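Side-chain contacts in nicotinamide riboside transporter PnuC (Neisseria mucosa ATCC 25996, PDB 4QTN), which probably carries nicotinamide riboside, a vitamin B3 precursor of NAD, across the bacterial inner membrane as a homotrimer: residues A76-S79 with Y80-K83; Y223-I226 with N227-L231. One frame throughout, in Å; residues are numbered along the deposited sequence.

Both contacts are local, each made along one continuous run of chain, and they lie on opposite sides of the chain's centre with about 31 Å between their own centres. Contact 1 closes helix 64-80, where the chain turns toward helix 85-107; contact 2 stays within helix 208-234, near its probable cytoplasmic end. Each is partly buried and mixes tyrosine rings with a threonine hydroxyl on a backbone carbonyl. In contact 1 the threonine reaches three residues back as the helix unwinds, whereas in contact 2 it reaches four back in regular helix. Contact 2 also sends polar groups to other helices and lies nearer the bound nicotinamide riboside.

Contact 1 of 2, residues A76-S79 with Y80-K83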
# COMPACT_ATOMS: atom_id res chain seq x y z
N ALA C 76 -24.76 -1.09 6.33
CA ALA C 76 -25.16 -0.35 7.53
C ALA C 76 -25.62 -1.32 8.61
O ALA C 76 -25.26 -1.18 9.78
CB ALA C 76 -26.25 0.66 7.20
N TYR C 77 -26.41 -2.31 8.21
CA TYR C 77 -26.89 -3.33 9.12
C TYR C 77 -25.70 -4.14 9.64
O TYR C 77 -25.44 -4.19 10.85
CB TYR C 77 -27.91 -4.22 8.40
CG TYR C 77 -28.42 -5.40 9.19
CD1 TYR C 77 -29.46 -5.25 10.09
CD2 TYR C 77 -27.89 -6.67 9.00
CE1 TYR C 77 -29.94 -6.33 10.81
CE2 TYR C 77 -28.36 -7.76 9.71
CZ TYR C 77 -29.38 -7.59 10.61
OH TYR C 77 -29.86 -8.67 11.32
N VAL C 78 -24.93 -4.71 8.72
CA VAL C 78 -23.81 -5.58 9.04
C VAL C 78 -22.75 -4.88 9.91
O VAL C 78 -22.11 -5.52 10.73
CB VAL C 78 -23.14 -6.15 7.77
CG1 VAL C 78 -21.92 -7.00 8.11
CG2 VAL C 78 -24.14 -6.96 6.95
N SER C 79 -22.58 -3.57 9.74
CA SER C 79 -21.62 -2.83 10.59
C SER C 79 -22.15 -2.61 12.02
O SER C 79 -21.37 -2.42 12.96
CB SER C 79 -21.15 -1.52 9.94
OG SER C 79 -22.22 -0.65 9.66
N TYR C 80 -23.48 -2.66 12.17
CA TYR C 80 -24.10 -2.64 13.49
C TYR C 80 -23.95 -3.98 14.19
O TYR C 80 -23.54 -4.04 15.35
CB TYR C 80 -25.59 -2.27 13.38
CG TYR C 80 -26.45 -2.76 14.54
CD1 TYR C 80 -26.15 -2.41 15.87
CD2 TYR C 80 -27.58 -3.55 14.32
CE1 TYR C 80 -26.92 -2.86 16.92
CE2 TYR C 80 -28.36 -3.99 15.36
CZ TYR C 80 -28.03 -3.65 16.66
OH TYR C 80 -28.80 -4.09 17.70
N THR C 81 -24.28 -5.05 13.48
CA THR C 81 -24.19 -6.40 14.03
C THR C 81 -22.75 -6.73 14.46
O THR C 81 -22.48 -7.79 15.01
CB THR C 81 -24.72 -7.49 13.05
OG1 THR C 81 -23.73 -7.77 12.03
CG2 THR C 81 -26.05 -7.06 12.40
N PHE C 82 -21.85 -5.79 14.22
CA PHE C 82 -20.47 -5.96 14.63
C PHE C 82 -20.03 -4.91 15.64
O PHE C 82 -18.89 -4.92 16.09
CB PHE C 82 -19.56 -5.96 13.41
CG PHE C 82 -19.43 -7.31 12.76
CD1 PHE C 82 -20.36 -7.72 11.80
CD2 PHE C 82 -18.40 -8.18 13.11
CE1 PHE C 82 -20.25 -8.97 11.19
CE2 PHE C 82 -18.30 -9.43 12.52
CZ PHE C 82 -19.22 -9.82 11.55
N LYS C 83 -20.95 -4.01 15.99
CA LYS C 83 -20.66 -2.95 16.96
C LYS C 83 -19.68 -1.88 16.39
O LYS C 83 -18.93 -1.25 17.15
CB LYS C 83 -20.12 -3.53 18.27
CG LYS C 83 -21.02 -4.58 18.92
CD LYS C 83 -20.26 -5.43 19.94
CE LYS C 83 -19.84 -4.61 21.16
NZ LYS C 83 -18.53 -5.06 21.69
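The carbonyl oxygen of Tyr77 receives two backbone N-H groups as helix 64-80 comes to its end. Thr81 N lies 3.0 Å from Tyr77 O, with an N-H...O angle of 163°, and continues the helical pattern. Tyr80 N, 2.8 Å from Tyr77 O, bends too far for more than a weak bond, and it also makes a weak one to the oxygen of Ala76. The neighbouring carbonyl is taken by a side chain instead: Thr81 OG1 donates to Val78 O over 3.1 Å, approaching obliquely from out of the carbonyl plane. The hydroxyl gets there because it sits between the backbone N and the carbonyl carbon of its own residue (chi1 78°), and the same rotation lays the methyl group over Tyr77. There CG2 of Thr81 makes a CH-pi contact, 3.8 Å from the centroid of the Tyr77 ring and above one face, displaced toward the CE2 side. Beyond this turn the chain leaves the helix through a Schellman motif, in which Lys83 takes a positive phi. A type I beta turn runs from Tyr80 to Lys83, closed by Lys83 N on Tyr80 O at 2.7 Å. Phe82, inside that turn, points the same way as Val78 and lies beside it, with CE1 4.0 Å from Val78 CG1. Its ring presents an edge, in plane, to the Val78 carbonyl oxygen already used by Thr81. Val78 and Tyr77 also touch Leu42 of helix 41-59, while Ser79 and Tyr80 pack against Met88 of helix 85-107. The hydroxyl of Ser79 is hydrogen-bonded to the backbone oxygen of Tyr75, one turn back.

Contact 2 of 2, residues Y223-I226 with N227-L231; sequences YGYI and NWTKL
Tyr223 lies one turn before Asn227 in helix 208-234, the last transmembrane helix, near its probable cytoplasmic end, and CB of Asn227 sits over one face of its ring, toward the rim. The planes of the ring and the amide are nearly parallel, 14° apart, yet their polar ends bond elsewhere: Tyr223 OH to Glu19, Asn227 ND2 to the backbone oxygen of Gly58. The carbonyl of Gly224 accepts Trp228 N at 2.7 Å. The indole of Trp228 leads away from this turn to meet Trp182 edge-to-face and gives its NE1 hydrogen to Val57 O; both partners line the nicotinamide riboside pocket, so this part of the helix is tied to the walls of the binding site. Tyr225 packs against Trp182 and, across the trimer interface, against Val21 of a neighbouring subunit. Thr229 turns its hydroxyl beside its own backbone N (chi1 -67°), back toward the edge of the Tyr225 ring. Tyr225 O is thereby gripped twice, by Thr229 N at 3.0 Å and by Thr229 OG1 at 3.1 Å, from opposite faces of the carbonyl plane. Ile226 O accepts Lys230 N at 3.2 Å, and the bent lysine chain brings its CD to 4.2 Å from Ile226 CG2.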
# COMPACT_ATOMS: atom_id res chain seq x y z
N TYR C 223 -7.10 3.90 -8.51
CA TYR C 223 -7.61 3.94 -9.89
C TYR C 223 -8.51 5.16 -10.15
O TYR C 223 -8.34 5.86 -11.14
CB TYR C 223 -8.37 2.69 -10.26
CG TYR C 223 -8.65 2.62 -11.72
CD1 TYR C 223 -7.59 2.53 -12.64
CD2 TYR C 223 -9.96 2.68 -12.22
CE1 TYR C 223 -7.81 2.48 -13.99
CE2 TYR C 223 -10.21 2.63 -13.60
CZ TYR C 223 -9.11 2.52 -14.48
OH TYR C 223 -9.29 2.47 -15.83
N GLY C 224 -9.49 5.36 -9.26
CA GLY C 224 -10.41 6.51 -9.33
C GLY C 224 -9.69 7.83 -9.53
O GLY C 224 -9.94 8.55 -10.50
N TYR C 225 -8.77 8.13 -8.64
CA TYR C 225 -7.97 9.32 -8.78
C TYR C 225 -7.33 9.41 -10.17
O TYR C 225 -7.53 10.41 -10.88
CB TYR C 225 -6.92 9.38 -7.70
CG TYR C 225 -6.48 10.76 -7.34
CD1 TYR C 225 -6.22 11.69 -8.32
CD2 TYR C 225 -6.27 11.13 -6.02
CE1 TYR C 225 -5.77 12.95 -8.01
CE2 TYR C 225 -5.79 12.39 -5.70
CZ TYR C 225 -5.55 13.30 -6.70
OH TYR C 225 -5.10 14.58 -6.41
N ILE C 226 -6.63 8.36 -10.59
CA ILE C 226 -6.06 8.32 -11.96
C ILE C 226 -7.10 8.56 -13.08
O ILE C 226 -6.91 9.47 -13.90
CB ILE C 226 -5.30 7.02 -12.24
CG1 ILE C 226 -3.93 7.07 -11.59
CG2 ILE C 226 -5.09 6.85 -13.72
CD1 ILE C 226 -3.55 5.76 -10.93
N ASN C 227 -8.18 7.78 -13.09
CA ASN C 227 -9.19 7.84 -14.16
C ASN C 227 -9.97 9.11 -14.18
O ASN C 227 -10.23 9.66 -15.26
CB ASN C 227 -10.17 6.70 -14.05
CG ASN C 227 -10.96 6.50 -15.33
OD1 ASN C 227 -10.40 6.12 -16.38
ND2 ASN C 227 -12.28 6.74 -15.26
N TRP C 228 -10.41 9.55 -13.00
CA TRP C 228 -11.04 10.86 -12.86
C TRP C 228 -10.16 12.03 -13.30
O TRP C 228 -10.66 13.02 -13.82
CB TRP C 228 -11.57 11.07 -11.44
CG TRP C 228 -12.94 10.63 -11.32
CD1 TRP C 228 -13.40 9.38 -11.54
CD2 TRP C 228 -14.07 11.43 -11.00
NE1 TRP C 228 -14.77 9.34 -11.38
CE2 TRP C 228 -15.21 10.59 -11.04
CE3 TRP C 228 -14.25 12.78 -10.67
CZ2 TRP C 228 -16.50 11.05 -10.76
CZ3 TRP C 228 -15.54 13.24 -10.40
CH2 TRP C 228 -16.64 12.37 -10.45
N THR C 229 -8.84 11.90 -13.16
CA THR C 229 -7.97 12.87 -13.81
C THR C 229 -8.15 12.86 -15.33
O THR C 229 -8.40 13.91 -15.93
CB THR C 229 -6.50 12.70 -13.42
OG1 THR C 229 -6.36 13.04 -12.05
CG2 THR C 229 -5.65 13.65 -14.22
N LYS C 230 -8.03 11.68 -15.95
CA LYS C 230 -8.25 11.56 -17.39
C LYS C 230 -9.60 12.18 -17.79
O LYS C 230 -9.73 12.79 -18.85
CB LYS C 230 -8.16 10.08 -17.85
CG LYS C 230 -6.72 9.52 -17.87
CD LYS C 230 -6.65 8.03 -17.47
CE LYS C 230 -6.68 7.08 -18.68
NZ LYS C 230 -5.34 6.52 -19.02
N LEU C 231 -10.56 12.09 -16.88
CA LEU C 231 -11.92 12.52 -17.11
C LEU C 231 -12.00 14.04 -17.05
O LEU C 231 -12.63 14.68 -17.90
CB LEU C 231 -12.79 11.93 -16.00
CG LEU C 231 -14.12 11.22 -16.15
CD1 LEU C 231 -14.26 10.43 -17.44
CD2 LEU C 231 -14.25 10.31 -14.95